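Local coordinates for protein glycoside hydrolase family 31 (Trueperella pyogenes, PDB 5I0F) that binds calcium ions and forms a covalent glycosyl-enzyme intermediate, probably while hydrolysing cycloalternan, a cyclic glucose oligosaccharide, at residues Phe215-His229 with Val266-Phe280. Residues are numbered along the deposited sequence; the frame is centred on the assembly and turned at random.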
ATOM      1  N   PHE A 215     -10.652   4.747   9.307  1.00 18.48           N
ATOM      2  CA  PHE A 215     -10.507   5.061  10.736  1.00 19.29           C
ATOM      3  C   PHE A 215      -9.693   6.323  10.862  1.00 19.44           C
ATOM      4  O   PHE A 215      -8.743   6.522  10.085  1.00 19.17           O
ATOM      5  CB  PHE A 215      -9.784   3.927  11.502  1.00 19.50           C
ATOM      6  CG  PHE A 215      -9.084   4.389  12.773  1.00 19.74           C
ATOM      7  CD1 PHE A 215      -9.787   4.530  13.958  1.00 20.19           C
ATOM      8  CD2 PHE A 215      -7.734   4.698  12.770  1.00 19.67           C
ATOM      9  CE1 PHE A 215      -9.161   4.981  15.107  1.00 20.75           C
ATOM     10  CE2 PHE A 215      -7.098   5.157  13.922  1.00 19.97           C
ATOM     11  CZ  PHE A 215      -7.815   5.274  15.097  1.00 20.57           C
ATOM     12  N   ALA A 216     -10.035   7.156  11.840  1.00 20.38           N
ATOM     13  CA  ALA A 216      -9.200   8.302  12.228  1.00 20.71           C
ATOM     14  C   ALA A 216      -9.470   8.698  13.669  1.00 21.19           C
ATOM     15  O   ALA A 216     -10.540   8.434  14.205  1.00 21.10           O
ATOM     16  CB  ALA A 216      -9.458   9.487  11.306  1.00 20.85           C
ATOM     17  N   GLN A 217      -8.485   9.330  14.286  1.00 21.41           N
ATOM     18  CA  GLN A 217      -8.654   9.926  15.605  1.00 22.42           C
ATOM     19  C   GLN A 217      -8.728  11.432  15.449  1.00 21.93           C
ATOM     20  O   GLN A 217      -8.190  12.003  14.489  1.00 20.72           O
ATOM     21  CB  GLN A 217      -7.562   9.481  16.587  1.00 23.59           C
ATOM     22  CG  GLN A 217      -6.137   9.824  16.241  1.00 24.26           C
ATOM     23  CD  GLN A 217      -5.258   8.568  16.178  1.00 24.95           C
ATOM     24  OE1 GLN A 217      -4.893   7.983  17.201  1.00 26.35           O
ATOM     25  NE2 GLN A 217      -4.932   8.144  14.965  1.00 24.70           N
ATOM     26  N   VAL A 218      -9.444  12.058  16.376  1.00 21.88           N
ATOM     27  CA  VAL A 218      -9.711  13.484  16.322  1.00 21.93           C
ATOM     28  C   VAL A 218      -9.274  14.026  17.665  1.00 22.73           C
ATOM     29  O   VAL A 218      -9.790  13.605  18.701  1.00 22.61           O
ATOM     30  CB  VAL A 218     -11.193  13.776  16.069  1.00 22.32           C
ATOM     31  CG1 VAL A 218     -11.413  15.281  15.951  1.00 23.06           C
ATOM     32  CG2 VAL A 218     -11.716  13.059  14.821  1.00 22.09           C
ATOM     33  N   VAL A 219      -8.304  14.933  17.649  1.00 22.73           N
ATOM     34  CA  VAL A 219      -7.586  15.320  18.865  1.00 23.86           C
ATOM     35  C   VAL A 219      -7.707  16.824  19.041  1.00 24.39           C
ATOM     36  O   VAL A 219      -7.424  17.568  18.110  1.00 24.06           O
ATOM     37  CB  VAL A 219      -6.096  14.910  18.792  1.00 23.89           C
ATOM     38  CG1 VAL A 219      -5.395  15.188  20.115  1.00 24.61           C
ATOM     39  CG2 VAL A 219      -5.992  13.433  18.443  1.00 23.62           C
ATOM     40  N   ASN A 220      -8.141  17.264  20.225  1.00 25.74           N
ATOM     41  CA  ASN A 220      -8.253  18.703  20.523  1.00 26.77           C
ATOM     42  C   ASN A 220      -6.976  19.213  21.175  1.00 27.91           C
ATOM     43  O   ASN A 220      -6.057  18.440  21.429  1.00 28.24           O
ATOM     44  CB  ASN A 220      -9.533  19.035  21.313  1.00 27.83           C
ATOM     45  CG  ASN A 220      -9.475  18.665  22.794  1.00 28.93           C
ATOM     46  OD1 ASN A 220      -8.415  18.443  23.389  1.00 29.76           O
ATOM     47  ND2 ASN A 220     -10.643  18.662  23.417  1.00 30.33           N
ATOM     48  N   GLU A 221      -6.928  20.503  21.445  1.00 28.92           N
ATOM     49  CA  GLU A 221      -5.709  21.135  21.946  1.00 30.55           C
ATOM     50  C   GLU A 221      -5.662  21.217  23.467  1.00 31.13           C
ATOM     51  O   GLU A 221      -4.725  21.790  24.020  1.00 31.05           O
ATOM     52  CB  GLU A 221      -5.534  22.502  21.272  1.00 31.78           C
ATOM     53  CG  GLU A 221      -5.198  22.320  19.796  1.00 32.15           C
ATOM     54  CD  GLU A 221      -4.972  23.610  19.033  1.00 33.93           C
ATOM     55  OE1 GLU A 221      -5.165  24.681  19.608  1.00 34.59           O
ATOM     56  OE2 GLU A 221      -4.602  23.536  17.836  1.00 35.00           O
ATOM     57  N   ALA A 222      -6.665  20.635  24.115  1.00 31.78           N
ATOM     58  CA  ALA A 222      -6.680  20.347  25.550  1.00 33.61           C
ATOM     59  C   ALA A 222      -6.171  18.946  25.889  1.00 34.57           C
ATOM     60  O   ALA A 222      -6.079  18.606  27.061  1.00 36.68           O
ATOM     61  CB  ALA A 222      -8.091  20.491  26.076  1.00 33.85           C
ATOM     62  N   GLY A 223      -5.879  18.121  24.887  1.00 33.71           N
ATOM     63  CA  GLY A 223      -5.401  16.757  25.117  1.00 34.33           C
ATOM     64  C   GLY A 223      -6.461  15.653  25.124  1.00 33.81           C
ATOM     65  O   GLY A 223      -6.170  14.529  25.505  1.00 34.64           O
ATOM     66  N   ARG A 224      -7.691  15.952  24.744  1.00 33.67           N
ATOM     67  CA  ARG A 224      -8.710  14.918  24.694  1.00 33.82           C
ATOM     68  C   ARG A 224      -8.902  14.500  23.255  1.00 31.36           C
ATOM     69  O   ARG A 224      -8.656  15.285  22.335  1.00 30.78           O
ATOM     70  CB  ARG A 224     -10.014  15.401  25.313  1.00 36.64           C
ATOM     71  CG  ARG A 224      -9.877  15.879  26.763  1.00 40.41           C
ATOM     72  CD  ARG A 224      -9.045  14.959  27.674  1.00 42.94           C
ATOM     73  NE  ARG A 224      -9.707  13.684  27.983  1.00 46.56           N
ATOM     74  CZ  ARG A 224      -9.153  12.670  28.661  1.00 48.81           C
ATOM     75  NH1 ARG A 224      -7.889  12.720  29.097  1.00 50.21           N
ATOM     76  NH2 ARG A 224      -9.868  11.577  28.900  1.00 49.80           N
ATOM     77  N   ALA A 225      -9.312  13.244  23.080  1.00 28.96           N
ATOM     78  CA  ALA A 225      -9.458  12.654  21.773  1.00 27.11           C
ATOM     79  C   ALA A 225     -10.731  11.856  21.677  1.00 26.25           C
ATOM     80  O   ALA A 225     -11.254  11.332  22.681  1.00 26.41           O
ATOM     81  CB  ALA A 225      -8.275  11.751  21.466  1.00 26.47           C
ATOM     82  N   TRP A 226     -11.216  11.758  20.452  1.00 25.28           N
ATOM     83  CA  TRP A 226     -12.214  10.758  20.107  1.00 25.24           C
ATOM     84  C   TRP A 226     -11.845  10.156  18.754  1.00 24.42           C
ATOM     85  O   TRP A 226     -10.911  10.609  18.103  1.00 24.58           O
ATOM     86  CB  TRP A 226     -13.625  11.345  20.111  1.00 25.74           C
ATOM     87  CG  TRP A 226     -13.853  12.441  19.146  1.00 25.61           C
ATOM     88  CD1 TRP A 226     -13.507  13.755  19.302  1.00 25.97           C
ATOM     89  CD2 TRP A 226     -14.521  12.349  17.887  1.00 25.10           C
ATOM     90  NE1 TRP A 226     -13.905  14.477  18.206  1.00 25.94           N
ATOM     91  CE2 TRP A 226     -14.524  13.640  17.320  1.00 25.15           C
ATOM     92  CE3 TRP A 226     -15.090  11.293  17.160  1.00 25.25           C
ATOM     93  CZ2 TRP A 226     -15.078  13.902  16.063  1.00 24.80           C
ATOM     94  CZ3 TRP A 226     -15.652  11.567  15.917  1.00 24.43           C
ATOM     95  CH2 TRP A 226     -15.644  12.854  15.385  1.00 24.16           C
ATOM     96  N   GLY A 227     -12.545   9.125  18.332  1.00 23.85           N
ATOM     97  CA  GLY A 227     -12.207   8.526  17.034  1.00 22.84           C
ATOM     98  C   GLY A 227     -13.362   7.746  16.490  1.00 22.39           C
ATOM     99  O   GLY A 227     -14.350   7.502  17.196  1.00 22.29           O
ATOM    100  N   PHE A 228     -13.235   7.362  15.229  1.00 21.30           N
ATOM    101  CA  PHE A 228     -14.284   6.620  14.561  1.00 21.56           C
ATOM    102  C   PHE A 228     -13.696   5.632  13.573  1.00 20.77           C
ATOM    103  O   PHE A 228     -12.615   5.856  13.034  1.00 19.37           O
ATOM    104  CB  PHE A 228     -15.241   7.563  13.850  1.00 21.82           C
ATOM    105  CG  PHE A 228     -14.602   8.391  12.785  1.00 22.26           C
ATOM    106  CD1 PHE A 228     -13.981   9.612  13.105  1.00 23.00           C
ATOM    107  CD2 PHE A 228     -14.651   7.990  11.449  1.00 22.45           C
ATOM    108  CE1 PHE A 228     -13.379  10.376  12.126  1.00 23.04           C
ATOM    109  CE2 PHE A 228     -14.048   8.760  10.464  1.00 22.73           C
ATOM    110  CZ  PHE A 228     -13.410   9.954  10.803  1.00 22.56           C
ATOM    111  N   HIS A 229     -14.443   4.560  13.340  1.00 20.93           N
ATOM    112  CA  HIS A 229     -14.046   3.505  12.434  1.00 20.65           C
ATOM    113  C   HIS A 229     -15.289   3.028  11.739  1.00 20.68           C
ATOM    114  O   HIS A 229     -16.183   2.494  12.382  1.00 21.10           O
ATOM    115  CB  HIS A 229     -13.349   2.376  13.194  1.00 21.03           C
ATOM    116  CG  HIS A 229     -13.222   1.090  12.425  1.00 21.35           C
ATOM    117  ND1 HIS A 229     -13.450  -0.135  13.003  1.00 21.71           N
ATOM    118  CD2 HIS A 229     -12.902   0.843  11.131  1.00 21.43           C
ATOM    119  CE1 HIS A 229     -13.262  -1.085  12.109  1.00 22.39           C
ATOM    120  NE2 HIS A 229     -12.920  -0.519  10.963  1.00 21.80           N
ATOM    121  N   VAL A 266     -20.545   2.033  12.809  1.00 24.86           N
ATOM    122  CA  VAL A 266     -19.419   2.926  13.046  1.00 24.21           C
ATOM    123  C   VAL A 266     -19.002   2.791  14.502  1.00 24.34           C
ATOM    124  O   VAL A 266     -19.744   3.194  15.406  1.00 24.44           O
ATOM    125  CB  VAL A 266     -19.786   4.392  12.748  1.00 24.04           C
ATOM    126  CG1 VAL A 266     -18.575   5.299  12.968  1.00 23.74           C
ATOM    127  CG2 VAL A 266     -20.314   4.513  11.324  1.00 24.19           C
ATOM    128  N   ASN A 267     -17.824   2.224  14.742  1.00 23.99           N
ATOM    129  CA  ASN A 267     -17.286   2.157  16.092  1.00 24.51           C
ATOM    130  C   ASN A 267     -16.750   3.531  16.470  1.00 24.49           C
ATOM    131  O   ASN A 267     -16.261   4.285  15.610  1.00 23.54           O
ATOM    132  CB  ASN A 267     -16.175   1.124  16.205  1.00 24.88           C
ATOM    133  CG  ASN A 267     -16.627  -0.273  15.832  1.00 25.73           C
ATOM    134  OD1 ASN A 267     -17.564  -0.827  16.420  1.00 26.11           O
ATOM    135  ND2 ASN A 267     -15.963  -0.860  14.845  1.00 25.96           N
ATOM    136  N   THR A 268     -16.860   3.877  17.752  1.00 24.78           N
ATOM    137  CA  THR A 268     -16.369   5.170  18.252  1.00 24.95           C
ATOM    138  C   THR A 268     -15.796   5.014  19.645  1.00 25.68           C
ATOM    139  O   THR A 268     -16.201   4.129  20.394  1.00 25.84           O
ATOM    140  CB  THR A 268     -17.469   6.270  18.299  1.00 26.03           C
ATOM    141  OG1 THR A 268     -18.575   5.857  19.129  1.00 26.58           O
ATOM    142  CG2 THR A 268     -17.997   6.609  16.921  1.00 25.97           C
ATOM    143  N   TRP A 269     -14.849   5.881  19.981  1.00 25.94           N
ATOM    144  CA  TRP A 269     -14.178   5.871  21.276  1.00 26.57           C
ATOM    145  C   TRP A 269     -13.872   7.278  21.674  1.00 26.85           C
ATOM    146  O   TRP A 269     -13.808   8.177  20.835  1.00 25.52           O
ATOM    147  CB  TRP A 269     -12.865   5.088  21.234  1.00 26.28           C
ATOM    148  CG  TRP A 269     -13.026   3.726  20.671  1.00 26.16           C
ATOM    149  CD1 TRP A 269     -13.351   2.604  21.354  1.00 26.59           C
ATOM    150  CD2 TRP A 269     -12.892   3.344  19.293  1.00 25.64           C
ATOM    151  NE1 TRP A 269     -13.426   1.534  20.498  1.00 26.50           N
ATOM    152  CE2 TRP A 269     -13.167   1.961  19.222  1.00 25.92           C
ATOM    153  CE3 TRP A 269     -12.572   4.036  18.112  1.00 25.63           C
ATOM    154  CZ2 TRP A 269     -13.123   1.247  18.027  1.00 25.30           C
ATOM    155  CZ3 TRP A 269     -12.523   3.318  16.904  1.00 25.32           C
ATOM    156  CH2 TRP A 269     -12.789   1.937  16.879  1.00 25.24           C
ATOM    157  N   SER A 270     -13.676   7.461  22.971  1.00 28.36           N
ATOM    158  CA  SER A 270     -13.163   8.717  23.482  1.00 28.90           C
ATOM    159  C   SER A 270     -12.336   8.533  24.756  1.00 29.24           C
ATOM    160  O   SER A 270     -12.512   7.555  25.497  1.00 29.73           O
ATOM    161  CB  SER A 270     -14.312   9.691  23.693  1.00 30.12           C
ATOM    162  OG  SER A 270     -15.208   9.200  24.671  1.00 32.06           O
ATOM    163  N   GLY A 271     -11.450   9.497  25.005  1.00 28.43           N
ATOM    164  CA  GLY A 271     -10.531   9.442  26.147  1.00 28.69           C
ATOM    165  C   GLY A 271      -9.248  10.128  25.774  1.00 28.10           C
ATOM    166  O   GLY A 271      -9.281  11.155  25.109  1.00 28.29           O
ATOM    167  N   SER A 272      -8.116   9.589  26.218  1.00 27.89           N
ATOM    168  CA  SER A 272      -6.805  10.062  25.765  1.00 27.37           C
ATOM    169  C   SER A 272      -6.589   9.592  24.315  1.00 25.93           C
ATOM    170  O   SER A 272      -7.277   8.670  23.856  1.00 25.36           O
ATOM    171  CB  SER A 272      -5.711   9.486  26.664  1.00 27.87           C
ATOM    172  OG  SER A 272      -5.603   8.089  26.435  1.00 28.10           O
ATOM    173  N   PRO A 273      -5.631  10.197  23.585  1.00 24.99           N
ATOM    174  CA  PRO A 273      -5.325   9.652  22.251  1.00 24.35           C
ATOM    175  C   PRO A 273      -4.991   8.143  22.246  1.00 24.36           C
ATOM    176  O   PRO A 273      -5.444   7.395  21.371  1.00 23.35           O
ATOM    177  CB  PRO A 273      -4.127  10.490  21.804  1.00 24.38           C
ATOM    178  CG  PRO A 273      -4.326  11.801  22.510  1.00 24.53           C
ATOM    179  CD  PRO A 273      -4.861  11.425  23.866  1.00 25.33           C
ATOM    180  N   THR A 274      -4.273   7.708  23.278  1.00 25.24           N
ATOM    181  CA  THR A 274      -3.920   6.300  23.446  1.00 26.02           C
ATOM    182  C   THR A 274      -5.152   5.404  23.654  1.00 26.17           C
ATOM    183  O   THR A 274      -5.233   4.315  23.056  1.00 25.62           O
ATOM    184  CB  THR A 274      -2.879   6.151  24.574  1.00 26.98           C
ATOM    185  OG1 THR A 274      -1.676   6.819  24.166  1.00 27.57           O
ATOM    186  CG2 THR A 274      -2.560   4.696  24.834  1.00 27.46           C
ATOM    187  N   ASP A 275      -6.110   5.869  24.463  1.00 26.50           N
ATOM    188  CA  ASP A 275      -7.395   5.165  24.661  1.00 26.90           C
ATOM    189  C   ASP A 275      -8.085   4.903  23.310  1.00 25.67           C
ATOM    190  O   ASP A 275      -8.610   3.818  23.057  1.00 24.76           O
ATOM    191  CB  ASP A 275      -8.370   5.967  25.551  1.00 28.42           C
ATOM    192  CG  ASP A 275      -7.926   6.081  27.018  1.00 30.20           C
ATOM    193  OD1 ASP A 275      -7.188   5.210  27.510  1.00 30.95           O
ATOM    194  OD2 ASP A 275      -8.334   7.060  27.686  1.00 30.77           O
ATOM    195  N   VAL A 276      -8.087   5.915  22.455  1.00 24.89           N
ATOM    196  CA  VAL A 276      -8.766   5.824  21.157  1.00 24.35           C
ATOM    197  C   VAL A 276      -8.102   4.805  20.243  1.00 23.88           C
ATOM    198  O   VAL A 276      -8.775   3.907  19.673  1.00 23.36           O
ATOM    199  CB  VAL A 276      -8.841   7.195  20.461  1.00 24.19           C
ATOM    200  CG1 VAL A 276      -9.376   7.067  19.034  1.00 23.83           C
ATOM    201  CG2 VAL A 276      -9.708   8.140  21.280  1.00 24.80           C
ATOM    202  N   LEU A 277      -6.785   4.916  20.106  1.00 23.60           N
ATOM    203  CA  LEU A 277      -6.057   3.958  19.280  1.00 23.25           C
ATOM    204  C   LEU A 277      -6.224   2.544  19.822  1.00 23.56           C
ATOM    205  O   LEU A 277      -6.484   1.624  19.033  1.00 23.65           O
ATOM    206  CB  LEU A 277      -4.584   4.337  19.098  1.00 23.46           C
ATOM    207  CG  LEU A 277      -3.705   3.398  18.258  1.00 23.15           C
ATOM    208  CD1 LEU A 277      -4.220   3.239  16.828  1.00 22.90           C
ATOM    209  CD2 LEU A 277      -2.280   3.935  18.248  1.00 23.26           C
ATOM    210  N   ASN A 278      -6.181   2.361  21.143  1.00 23.98           N
ATOM    211  CA  ASN A 278      -6.455   1.036  21.711  1.00 24.97           C
ATOM    212  C   ASN A 278      -7.840   0.490  21.413  1.00 24.46           C
ATOM    213  O   ASN A 278      -8.005  -0.714  21.212  1.00 25.01           O
ATOM    214  CB  ASN A 278      -6.225   1.002  23.217  1.00 26.69           C
ATOM    215  CG  ASN A 278      -4.805   0.686  23.555  1.00 27.50           C
ATOM    216  OD1 ASN A 278      -4.347  -0.449  23.386  1.00 28.61           O
ATOM    217  ND2 ASN A 278      -4.096   1.674  24.024  1.00 28.75           N
ATOM    218  N   GLY A 279      -8.830   1.368  21.390  1.00 23.93           N
ATOM    219  CA  GLY A 279     -10.173   0.967  20.998  1.00 24.02           C
ATOM    220  C   GLY A 279     -10.170   0.364  19.611  1.00 23.30           C
ATOM    221  O   GLY A 279     -10.720  -0.727  19.384  1.00 23.27           O
ATOM    222  N   PHE A 280      -9.549   1.078  18.683  1.00 22.69           N
ATOM    223  CA  PHE A 280      -9.417   0.605  17.304  1.00 21.86           C
ATOM    224  C   PHE A 280      -8.651  -0.722  17.207  1.00 21.80           C
ATOM    225  O   PHE A 280      -9.119  -1.681  16.563  1.00 21.29           O
ATOM    226  CB  PHE A 280      -8.792   1.695  16.440  1.00 21.22           C
ATOM    227  CG  PHE A 280      -8.673   1.320  14.971  1.00 20.40           C
ATOM    228  CD1 PHE A 280      -9.764   0.807  14.266  1.00 20.17           C
ATOM    229  CD2 PHE A 280      -7.466   1.482  14.299  1.00 20.31           C
ATOM    230  CE1 PHE A 280      -9.645   0.451  12.922  1.00 19.85           C
ATOM    231  CE2 PHE A 280      -7.347   1.151  12.949  1.00 19.54           C
ATOM    232  CZ  PHE A 280      -8.443   0.632  12.262  1.00 19.69           C
TER
HETATM  233  O   HOH W   1      -5.908   9.214  19.283  1.00 36.48           O
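A five-stranded mixed sheet that precedes the first barrel strand, 297-300, in the chain carries helix 273-280 packed on one face. Hairpin strands 215-219 and 225-229 belong to this sheet. Strand 266-271 pairs antiparallel with 225-229, then turns at once into helix 273-280, which folds back over the face that carries Ala225, Trp269 and His229. Backbone bonds couple Ala225 with Gly271, Gly227 with Trp269 and His229 with Asn267; Ala225 N to Gly271 O is 2.9 Å.

The Phe215 and Phe280 rings form an offset stack, centroids 3.9 Å apart and planes nearly parallel. Phe280 CG lies anti to its backbone N (chi1 -177°), which lays the ring over a face of Phe215. The same ring turns its edge to His229, CE1 lying over the centre of the imidazole face, with planes at 68°. Asn267 ND2 donates to His229 ND1 at 3.2 Å; the donor sits 37° out of the imidazole plane. Asn267 ND2 also hydrogen-bonds Glu231 OE2.

Gly227 makes room for the helix. Val276 CG1 packs 3.8 Å from Gly227 CA, while Val276 CG2 reaches Ala225 CB. The indole of Trp269 lies with one face against the Gly279-Phe280 backbone and an edge at His229 CB.

At the helix start, Ser272 and Asp275 form a capping box: Asp275 N donates to Ser272 OG, and Ser272 N to Asp275 OD2. Gln217 NE2 binds Ala552 O and Val176 O. A water donates to Gln217 OE1 at 2.6 Å and to Pro273 O at 2.8 Å.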